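Local coordinates for protein of unknown function with a Fic domain (Bacteroides thetaiotaomicron VPI-5482, PDB 3CUC) that is of unknown function but carries a Fic domain, a mostly helical fold of the Fic/DOC family, at residues L184-Y189 / I202-V207; A158-L163 / I192-D197. All coordinates share one frame; numbering follows the deposited sequence.

Contact 1 (L184-Y189 / I202-V207)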
loop_
_atom_site.group_PDB
_atom_site.type_symbol
_atom_site.label_atom_id
_atom_site.label_comp_id
_atom_site.label_asym_id
_atom_site.label_seq_id
_atom_site.Cartn_x
_atom_site.Cartn_y
_atom_site.Cartn_z
ATOM N N LEU A 184 -6.119 5.789 -6.952
ATOM C CA LEU A 184 -7.483 5.349 -7.237
ATOM C C LEU A 184 -7.664 3.860 -6.964
ATOM O O LEU A 184 -8.719 3.451 -6.482
ATOM C CB LEU A 184 -7.871 5.691 -8.680
ATOM C CG LEU A 184 -9.355 5.897 -9.000
ATOM C CD1 LEU A 184 -10.074 6.735 -7.942
ATOM C CD2 LEU A 184 -9.482 6.557 -10.363
ATOM N N LEU A 185 -6.638 3.057 -7.256
ATOM C CA LEU A 185 -6.644 1.631 -6.896
ATOM C C LEU A 185 -6.767 1.435 -5.380
ATOM O O LEU A 185 -7.557 0.612 -4.915
ATOM C CB LEU A 185 -5.381 0.925 -7.411
ATOM C CG LEU A 185 -5.231 -0.572 -7.091
ATOM C CD1 LEU A 185 -6.450 -1.361 -7.556
ATOM C CD2 LEU A 185 -3.962 -1.142 -7.703
ATOM N N HIS A 186 -5.970 2.187 -4.625
ATOM C CA HIS A 186 -6.014 2.164 -3.164
ATOM C C HIS A 186 -7.409 2.520 -2.673
ATOM O O HIS A 186 -7.998 1.807 -1.854
ATOM C CB HIS A 186 -4.996 3.164 -2.608
ATOM C CG HIS A 186 -4.994 3.280 -1.114
ATOM N ND1 HIS A 186 -6.107 3.646 -0.389
ATOM C CD2 HIS A 186 -3.997 3.112 -0.213
ATOM C CE1 HIS A 186 -5.801 3.678 0.895
ATOM N NE2 HIS A 186 -4.526 3.362 1.029
ATOM N N TYR A 187 -7.941 3.621 -3.189
ATOM C CA TYR A 187 -9.213 4.144 -2.701
ATOM C C TYR A 187 -10.370 3.195 -2.963
ATOM O O TYR A 187 -11.114 2.855 -2.048
ATOM C CB TYR A 187 -9.530 5.504 -3.317
ATOM C CG TYR A 187 -10.755 6.111 -2.687
ATOM C CD1 TYR A 187 -10.677 6.740 -1.447
ATOM C CD2 TYR A 187 -11.998 6.017 -3.305
ATOM C CE1 TYR A 187 -11.798 7.283 -0.849
ATOM C CE2 TYR A 187 -13.127 6.553 -2.717
ATOM C CZ TYR A 187 -13.027 7.186 -1.488
ATOM O OH TYR A 187 -14.156 7.728 -0.904
ATOM N N ARG A 188 -10.517 2.777 -4.214
ATOM C CA ARG A 188 -11.582 1.853 -4.587
ATOM C C ARG A 188 -11.485 0.543 -3.811
ATOM O O ARG A 188 -12.492 0.059 -3.288
ATOM C CB ARG A 188 -11.566 1.594 -6.091
ATOM C CG ARG A 188 -11.969 2.815 -6.891
ATOM C CD ARG A 188 -11.996 2.529 -8.374
ATOM N NE ARG A 188 -12.744 3.551 -9.102
ATOM C CZ ARG A 188 -13.103 3.460 -10.380
ATOM N NH1 ARG A 188 -12.801 2.388 -11.100
ATOM N NH2 ARG A 188 -13.778 4.450 -10.942
ATOM N N TYR A 189 -10.277 -0.013 -3.719
ATOM C CA TYR A 189 -10.055 -1.231 -2.938
ATOM C C TYR A 189 -10.474 -1.044 -1.480
ATOM O O TYR A 189 -11.226 -1.860 -0.933
ATOM C CB TYR A 189 -8.591 -1.686 -2.987
ATOM C CG TYR A 189 -8.328 -2.861 -2.068
ATOM C CD1 TYR A 189 -8.552 -4.167 -2.499
ATOM C CD2 TYR A 189 -7.892 -2.663 -0.759
ATOM C CE1 TYR A 189 -8.337 -5.243 -1.657
ATOM C CE2 TYR A 189 -7.674 -3.730 0.088
ATOM C CZ TYR A 189 -7.899 -5.016 -0.362
ATOM O OH TYR A 189 -7.677 -6.071 0.486
ATOM N N ILE A 202 -3.107 -4.266 2.483
ATOM C CA ILE A 202 -3.237 -4.634 1.077
ATOM C C ILE A 202 -3.294 -3.367 0.237
ATOM O O ILE A 202 -2.573 -3.251 -0.745
ATOM C CB ILE A 202 -4.487 -5.496 0.792
ATOM C CG1 ILE A 202 -4.400 -6.843 1.524
ATOM C CG2 ILE A 202 -4.638 -5.732 -0.709
ATOM C CD1 ILE A 202 -3.366 -7.791 0.953
ATOM N N ALA A 203 -4.138 -2.418 0.638
ATOM C CA ALA A 203 -4.239 -1.136 -0.062
ATOM C C ALA A 203 -2.854 -0.529 -0.273
ATOM O O ALA A 203 -2.478 -0.191 -1.396
ATOM C CB ALA A 203 -5.128 -0.171 0.700
ATOM N N ARG A 204 -2.088 -0.427 0.807
ATOM C CA ARG A 204 -0.790 0.230 0.753
ATOM C C ARG A 204 0.222 -0.587 -0.032
ATOM O O ARG A 204 1.102 -0.028 -0.691
ATOM C CB ARG A 204 -0.285 0.529 2.161
ATOM C CG ARG A 204 -1.048 1.675 2.821
ATOM C CD ARG A 204 -0.458 2.055 4.167
ATOM N NE ARG A 204 -0.675 0.995 5.155
ATOM C CZ ARG A 204 -1.805 0.800 5.841
ATOM N NH1 ARG A 204 -2.857 1.592 5.679
ATOM N NH2 ARG A 204 -1.878 -0.199 6.699
ATOM N N LEU A 205 0.091 -1.908 0.031
ATOM C CA LEU A 205 0.903 -2.794 -0.803
ATOM C C LEU A 205 0.582 -2.599 -2.284
ATOM O O LEU A 205 1.480 -2.601 -3.115
ATOM C CB LEU A 205 0.712 -4.266 -0.394
ATOM C CG LEU A 205 1.533 -4.732 0.814
ATOM C CD1 LEU A 205 0.995 -6.043 1.359
ATOM C CD2 LEU A 205 3.007 -4.867 0.451
ATOM N N LEU A 206 -0.698 -2.431 -2.604
ATOM C CA LEU A 206 -1.126 -2.234 -3.986
ATOM C C LEU A 206 -0.612 -0.904 -4.542
ATOM O O LEU A 206 -0.290 -0.818 -5.725
ATOM C CB LEU A 206 -2.656 -2.325 -4.117
ATOM C CG LEU A 206 -3.281 -3.711 -3.916
ATOM C CD1 LEU A 206 -4.791 -3.603 -3.801
ATOM C CD2 LEU A 206 -2.890 -4.674 -5.042
ATOM N N VAL A 207 -0.520 0.121 -3.698
ATOM C CA VAL A 207 0.047 1.396 -4.129
ATOM C C VAL A 207 1.470 1.160 -4.589
ATOM O O VAL A 207 1.847 1.535 -5.699
ATOM C CB VAL A 207 0.076 2.446 -3.006
ATOM C CG1 VAL A 207 1.000 3.602 -3.380
ATOM C CG2 VAL A 207 -1.323 2.946 -2.704
#
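Both His186 and Tyr189 turn CG away from their own backbone N (chi1 177° for His186), and this trans setting swings the two rings across to helix segment 202-207, where His186 meets Ala203 and Tyr189 meets Leu206. The methyl of Ala203 lies over one face of the imidazole, CB 3.6 Å from the centroid of the His186 ring and 15° off its normal, a CH-pi contact displaced somewhat toward the rim. Val207 comes to the same ring from another direction: its CG2 sits 3.7 Å from His186 CD2, at the edge and near the ring plane. The imidazole is thus fitted into the corner between an alanine and a valine one turn apart, and its NE2 is hydrogen-bonded to the hydroxyl of Tyr229. Segments 184-189 and 202-207 run nearly antiparallel, their axes at 161° and 8.6 Å apart at the closest approach; Ala203, facing His186 with 4.9 Å between the two CA atoms, is the small residue there. This is a buried helix pair of the Fic fold, and Ile202 to Arg204 close the sequence HPFEDGNGRIAR, the Fic signature, as it runs into helix 199-213. Arg204 points CB away from helix 178-192; its guanidinium forms a salt bridge with Glu44 and hydrogen bonds with Ser40 and with the same Tyr229 hydroxyl that meets His186. On the phenol, Leu206 places CD1 over one face, 4.2 Å from the centroid of the Tyr189 ring, while the outer end of the ring rests on Ile202, with Tyr189 CZ 3.4 Å from Ile202 CG2. One turn before Tyr189, Leu185 crosses Leu206 at about a right angle, its CD2 4.0 Å from Leu206 CB, and Ile202 also packs on Ile100, Leu103 and Ile107 of helix 97-107.

Contact 2 (A158-L163 / I192-D197); sequences AFMTSL and IHPFED
Ile192, the last residue of helix 178-192, carries most of the contact with helix segment 158-163. Its CB is directed at that helix, and with chi1 at -62° and chi2 at 169° the CG1-CD1 arm extends away from its own carbonyl carbon, so that CD1 enters between Phe159, Met160 and Leu163. There CD1 is 4.0 Å from Met160 SE and also 4.0 Å from Leu163 CD2, the leucine and isoleucine chains sliding past each other in opposite directions. Phe159 offers its CB and backbone carbonyl to the same methyl, with CD1 of Ile192 3.8 Å from Phe159 O, while its ring approaches by an edge: Phe159 CD2 is 4.1 Å from Ile192 CG1. The second branch, CG2 of Ile192, reaches the selenium of Met160 at 4.1 Å. His193 then takes a positive phi (54°), which ends the helix and turns the chain; its CB points away from segment 158-163 and its ring stacks on Tyr150. Here begins the Fic signature HPFEDGNGRIAR, whose first half forms the loop after helix 178-192 and whose second half lies in helix 199-213. Pro194 directs its CB toward helix 156-173 and lies against the bent side chain of Met160, a selenomethionine in this model, the two crossing at about a right angle with SE 3.8 Å from Pro194 CG and 3.9 Å from Pro194 CB. Phe195 packs instead on Ile100 and Asn104 of helix 97-107, its backbone O accepting a hydrogen bond from Asn199 ND2. Further on, the backbone O of Asp197 accepts a hydrogen bond from Asn104 ND2.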
loop_
_atom_site.group_PDB
_atom_site.type_symbol
_atom_site.label_atom_id
_atom_site.label_comp_id
_atom_site.label_asym_id
_atom_site.label_seq_id
_atom_site.Cartn_x
_atom_site.Cartn_y
_atom_site.Cartn_z
ATOM N N ALA A 158 -18.246 -9.579 -7.295
ATOM C CA ALA A 158 -18.561 -8.799 -8.493
ATOM C C ALA A 158 -17.777 -7.480 -8.518
ATOM O O ALA A 158 -17.202 -7.110 -9.542
ATOM C CB ALA A 158 -20.058 -8.530 -8.572
ATOM N N PHE A 159 -17.760 -6.786 -7.382
ATOM C CA PHE A 159 -17.003 -5.538 -7.223
ATOM C C PHE A 159 -15.503 -5.721 -7.476
ATOM O O PHE A 159 -14.867 -4.869 -8.100
ATOM C CB PHE A 159 -17.212 -4.974 -5.809
ATOM C CG PHE A 159 -18.465 -4.155 -5.647
ATOM C CD1 PHE A 159 -19.598 -4.403 -6.416
ATOM C CD2 PHE A 159 -18.515 -3.145 -4.694
ATOM C CE1 PHE A 159 -20.743 -3.643 -6.252
ATOM C CE2 PHE A 159 -19.659 -2.385 -4.522
ATOM C CZ PHE A 159 -20.775 -2.633 -5.303
HETATM N N MSE A 160 -14.948 -6.825 -6.971
HETATM C CA MSE A 160 -13.528 -7.129 -7.128
HETATM C C MSE A 160 -13.174 -7.471 -8.568
HETATM O O MSE A 160 -12.165 -6.996 -9.081
HETATM C CB MSE A 160 -13.107 -8.272 -6.198
HETATM C CG MSE A 160 -13.056 -7.872 -4.738
HETATM SE SE MSE A 160 -11.760 -6.498 -4.426
HETATM C CE MSE A 160 -10.107 -7.548 -4.596
ATOM N N THR A 161 -13.993 -8.280 -9.228
ATOM C CA THR A 161 -13.766 -8.560 -10.642
ATOM C C THR A 161 -13.790 -7.265 -11.452
ATOM O O THR A 161 -13.005 -7.101 -12.380
ATOM C CB THR A 161 -14.802 -9.540 -11.207
ATOM O OG1 THR A 161 -14.761 -10.754 -10.456
ATOM C CG2 THR A 161 -14.517 -9.850 -12.677
ATOM N N SER A 162 -14.682 -6.346 -11.088
ATOM C CA SER A 162 -14.750 -5.043 -11.751
ATOM C C SER A 162 -13.494 -4.213 -11.509
ATOM O O SER A 162 -13.038 -3.499 -12.408
ATOM C CB SER A 162 -15.982 -4.262 -11.286
ATOM O OG SER A 162 -17.152 -4.843 -11.824
ATOM N N LEU A 163 -12.946 -4.314 -10.296
ATOM C CA LEU A 163 -11.780 -3.534 -9.889
ATOM C C LEU A 163 -10.535 -3.938 -10.672
ATOM O O LEU A 163 -9.820 -3.081 -11.198
ATOM C CB LEU A 163 -11.526 -3.710 -8.394
ATOM C CG LEU A 163 -10.420 -2.857 -7.769
ATOM C CD1 LEU A 163 -10.841 -1.397 -7.701
ATOM C CD2 LEU A 163 -10.068 -3.401 -6.377
ATOM N N ILE A 192 -14.194 -1.043 -1.077
ATOM C CA ILE A 192 -14.755 -2.398 -1.162
ATOM C C ILE A 192 -14.474 -3.167 0.143
ATOM O O ILE A 192 -15.357 -3.831 0.684
ATOM C CB ILE A 192 -14.179 -3.189 -2.363
ATOM C CG1 ILE A 192 -14.537 -2.519 -3.694
ATOM C CG2 ILE A 192 -14.711 -4.617 -2.373
ATOM C CD1 ILE A 192 -13.784 -3.102 -4.882
ATOM N N HIS A 193 -13.236 -3.073 0.633
ATOM C CA HIS A 193 -12.819 -3.680 1.912
ATOM C C HIS A 193 -13.157 -5.188 1.940
ATOM O O HIS A 193 -13.825 -5.668 2.866
ATOM C CB HIS A 193 -13.467 -2.911 3.078
ATOM C CG HIS A 193 -12.529 -2.588 4.208
ATOM N ND1 HIS A 193 -12.528 -3.286 5.398
ATOM C CD2 HIS A 193 -11.588 -1.621 4.340
ATOM C CE1 HIS A 193 -11.614 -2.775 6.204
ATOM N NE2 HIS A 193 -11.030 -1.764 5.586
ATOM N N PRO A 194 -12.671 -5.935 0.922
ATOM C CA PRO A 194 -13.144 -7.282 0.584
ATOM C C PRO A 194 -12.873 -8.367 1.618
ATOM O O PRO A 194 -13.718 -9.228 1.818
ATOM C CB PRO A 194 -12.394 -7.603 -0.718
ATOM C CG PRO A 194 -11.174 -6.779 -0.663
ATOM C CD PRO A 194 -11.592 -5.508 0.008
ATOM N N PHE A 195 -11.703 -8.341 2.247
ATOM C CA PHE A 195 -11.346 -9.366 3.227
ATOM C C PHE A 195 -11.835 -8.975 4.620
ATOM O O PHE A 195 -12.144 -7.807 4.881
ATOM C CB PHE A 195 -9.830 -9.605 3.248
ATOM C CG PHE A 195 -9.258 -9.985 1.910
ATOM C CD1 PHE A 195 -9.355 -11.286 1.438
ATOM C CD2 PHE A 195 -8.626 -9.038 1.119
ATOM C CE1 PHE A 195 -8.827 -11.633 0.193
ATOM C CE2 PHE A 195 -8.101 -9.377 -0.122
ATOM C CZ PHE A 195 -8.204 -10.674 -0.584
ATOM N N GLU A 196 -11.909 -9.966 5.508
ATOM C CA GLU A 196 -12.258 -9.719 6.904
ATOM C C GLU A 196 -11.168 -8.906 7.612
ATOM O O GLU A 196 -11.453 -8.208 8.574
ATOM C CB GLU A 196 -12.519 -11.034 7.652
ATOM N N ASP A 197 -9.927 -8.984 7.134
ATOM C CA ASP A 197 -8.830 -8.243 7.764
ATOM C C ASP A 197 -7.638 -8.030 6.826
ATOM O O ASP A 197 -7.503 -8.717 5.818
ATOM C CB ASP A 197 -8.380 -8.986 9.030
ATOM C CG ASP A 197 -7.604 -8.101 10.004
ATOM O OD1 ASP A 197 -7.393 -6.900 9.715
ATOM O OD2 ASP A 197 -7.198 -8.618 11.069
#

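In the fold
Contacts 1 and 2 have centres 11 Å apart and cross along the chain, their segments alternating (158-163, 184-189, 192-197, 202-207); helix 178-192 serves both. Tyr189 joins them physically: the ring that meets helix 199-213 in contact 1 also touches the loop, with Tyr189 CE1 3.4 Å from Pro194 CG and Tyr189 OH 3.2 Å from Phe195 CD2. Arg188, on the same segment, packs its CB 3.5 Å from Leu163 CD1, tying helix 178-192 to helix 156-173. Contact 2 involves the start of the Fic signature, through Ile192 just before it and Pro194, its second residue, and contact 1 its last residues, in helix 199-213.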